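Local coordinates for conserved hypothetical protein, putative anti-sigma factor (Parabacteroides distasonis, PDB 4M0N) that probably acts as a sigma factor antagonist of the FecR family, this piece holding its FecR and C-terminal domains, at residues Leu128-Ile133 / Glu147-Val152. The protein carries 1 engineered substitution. Numbering follows the deposited sequence.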
loop_
_atom_site.group_PDB
_atom_site.type_symbol
_atom_site.label_atom_id
_atom_site.label_comp_id
_atom_site.label_asym_id
_atom_site.label_seq_id
_atom_site.Cartn_x
_atom_site.Cartn_y
_atom_site.Cartn_z
ATOM N N LEU A 128 15.652 -0.515 -7.746
ATOM C CA LEU A 128 15.770 -1.816 -8.347
ATOM C C LEU A 128 14.959 -2.838 -7.542
ATOM O O LEU A 128 14.407 -2.514 -6.496
ATOM C CB LEU A 128 17.251 -2.218 -8.301
ATOM C CG LEU A 128 18.221 -1.357 -9.098
ATOM C CD1 LEU A 128 19.650 -1.798 -8.743
ATOM C CD2 LEU A 128 17.911 -1.578 -10.560
ATOM N N PRO A 129 14.900 -4.096 -8.038
ATOM C CA PRO A 129 14.092 -5.084 -7.329
ATOM C C PRO A 129 14.469 -5.256 -5.874
ATOM O O PRO A 129 15.633 -5.264 -5.504
ATOM C CB PRO A 129 14.318 -6.357 -8.151
ATOM C CG PRO A 129 14.495 -5.831 -9.552
ATOM C CD PRO A 129 15.358 -4.616 -9.336
ATOM N N ASN A 130 13.440 -5.335 -5.048
ATOM C CA ASN A 130 13.575 -5.468 -3.604
ATOM C C ASN A 130 14.245 -4.275 -2.918
ATOM O O ASN A 130 14.854 -4.405 -1.868
ATOM C CB ASN A 130 14.174 -6.800 -3.238
ATOM C CG ASN A 130 13.392 -7.951 -3.852
ATOM O OD1 ASN A 130 12.161 -7.946 -3.817
ATOM N ND2 ASN A 130 14.075 -8.825 -4.532
ATOM N N GLU A 131 14.138 -3.121 -3.570
ATOM C CA GLU A 131 14.359 -1.827 -2.960
ATOM C C GLU A 131 13.021 -1.114 -2.824
ATOM O O GLU A 131 12.056 -1.408 -3.529
ATOM C CB GLU A 131 15.317 -0.996 -3.823
ATOM C CG GLU A 131 16.675 -1.646 -3.989
ATOM C CD GLU A 131 17.694 -0.689 -4.619
ATOM O OE1 GLU A 131 17.300 0.054 -5.558
ATOM O OE2 GLU A 131 18.862 -0.682 -4.159
ATOM N N GLN A 132 12.971 -0.192 -1.881
ATOM C CA GLN A 132 11.762 0.487 -1.540
ATOM C C GLN A 132 12.087 1.904 -1.134
ATOM O O GLN A 132 13.146 2.153 -0.598
ATOM C CB GLN A 132 11.168 -0.264 -0.331
ATOM C CG GLN A 132 9.986 0.298 0.371
ATOM C CD GLN A 132 9.572 -0.605 1.508
ATOM O OE1 GLN A 132 10.217 -0.670 2.582
ATOM N NE2 GLN A 132 8.501 -1.304 1.281
ATOM N N ILE A 133 11.143 2.805 -1.376
ATOM C CA ILE A 133 11.174 4.152 -0.818
ATOM C C ILE A 133 9.948 4.315 0.063
ATOM O O ILE A 133 8.840 3.901 -0.310
ATOM C CB ILE A 133 11.167 5.209 -1.916
ATOM C CG1 ILE A 133 12.539 5.234 -2.604
ATOM C CG2 ILE A 133 10.785 6.589 -1.372
ATOM C CD1 ILE A 133 12.459 5.947 -3.921
ATOM N N GLU A 147 13.704 -4.125 0.868
ATOM C CA GLU A 147 12.541 -4.825 1.414
ATOM C C GLU A 147 12.155 -5.869 0.394
ATOM O O GLU A 147 12.274 -5.655 -0.817
ATOM C CB GLU A 147 11.375 -3.856 1.678
ATOM C CG GLU A 147 10.136 -4.503 2.295
ATOM C CD GLU A 147 10.440 -5.184 3.609
ATOM O OE1 GLU A 147 10.354 -4.525 4.655
ATOM O OE2 GLU A 147 10.745 -6.397 3.595
ATOM N N ASP A 148 11.664 -6.991 0.891
ATOM C CA ASP A 148 11.202 -8.098 0.057
ATOM C C ASP A 148 9.876 -7.771 -0.591
ATOM O O ASP A 148 8.824 -7.776 0.064
ATOM C CB ASP A 148 11.092 -9.344 0.955
ATOM C CG ASP A 148 10.736 -10.591 0.204
ATOM O OD1 ASP A 148 10.119 -10.511 -0.852
ATOM O OD2 ASP A 148 11.091 -11.693 0.681
ATOM N N ALA A 149 9.904 -7.445 -1.890
ATOM C CA ALA A 149 8.709 -7.009 -2.589
ATOM C C ALA A 149 7.681 -8.133 -2.736
ATOM O O ALA A 149 6.503 -7.847 -2.895
ATOM C CB ALA A 149 9.068 -6.444 -3.971
ATOM N N GLN A 150 8.128 -9.396 -2.700
ATOM C CA GLN A 150 7.180 -10.519 -2.724
ATOM C C GLN A 150 6.314 -10.479 -1.454
ATOM O O GLN A 150 5.099 -10.777 -1.504
ATOM C CB GLN A 150 7.926 -11.843 -2.879
ATOM C CG GLN A 150 7.021 -13.042 -2.982
ATOM C CD GLN A 150 7.766 -14.284 -3.386
ATOM O OE1 GLN A 150 8.968 -14.374 -3.214
ATOM N NE2 GLN A 150 7.045 -15.255 -3.928
ATOM N N LYS A 151 6.894 -10.079 -0.328
ATOM C CA LYS A 151 6.148 -9.978 0.924
ATOM C C LYS A 151 5.310 -8.705 0.960
ATOM O O LYS A 151 4.155 -8.701 1.454
ATOM C CB LYS A 151 7.097 -10.062 2.106
ATOM C CG LYS A 151 7.762 -11.431 2.233
ATOM C CD LYS A 151 8.641 -11.489 3.470
ATOM C CE LYS A 151 9.408 -12.800 3.634
ATOM N NZ LYS A 151 8.619 -14.040 3.412
ATOM N N VAL A 152 5.863 -7.625 0.414
ATOM C CA VAL A 152 5.143 -6.342 0.327
ATOM C C VAL A 152 3.815 -6.545 -0.386
ATOM O O VAL A 152 2.800 -5.944 0.013
ATOM C CB VAL A 152 5.986 -5.260 -0.399
ATOM C CG1 VAL A 152 5.159 -3.988 -0.693
ATOM C CG2 VAL A 152 7.183 -4.862 0.438
HETATM O O HOH W 1 10.675 -3.741 -2.251
HETATM O O HOH W 2 9.971 -1.847 4.888
#
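With CG anti to its own carbonyl carbon (chi1 -54°), Asn130 swings its amide oxygen to the first turn of helix 149-152, while Gln132 and Glu147, each with CG anti to the backbone N, run side by side in the same direction. The setting is the edge of the antiparallel sheet of the FecR domain, where the type II turn Leu128-Glu131 leads into strand 131-136 and the neighbouring outermost strand 142-146 gives way to the short helix. It illustrates how a helix start can be pinned by two side chains, one local and one from a neighbouring turn. From the residue just before the helix, Asp148 serves as N-cap, OD1 accepting from Lys151 N and weakly from Gln150 N; from the turn, Asn130 OD1 takes the N-H of Ala149 at 3.0 Å, nearly straight at 162°, the donor tilted out of the carbonyl plane. The same asparagine offers its backbone O to Glu147 N, also at 3.0 Å, the donor standing above the carbonyl plane. Shortening Asn130 to an alanine removes OD1, which would probably leave Ala149 N without this acceptor and the helix start less firmly tied to the turn. Two residues on from Asn130, along strand 131-136, the buried Gln132 lays its amide along the aliphatic part of Glu147, NE2 reaching CG of that residue at 3.7 Å, with the amide and carboxylate planes 67° apart. Val152 CG2 packs against Gln132 NE2, which is hydrogen-bonded to Ser110 OG. The Glu147 carboxylate is held by Tyr161 and Asn163, and its OE2 also accepts from Asp148 N. One water donates to Glu131 O and Glu147 O; a second bridges the two side chains, 2.6 Å from Gln132 OE1 and 2.7 Å from Glu147 OE1.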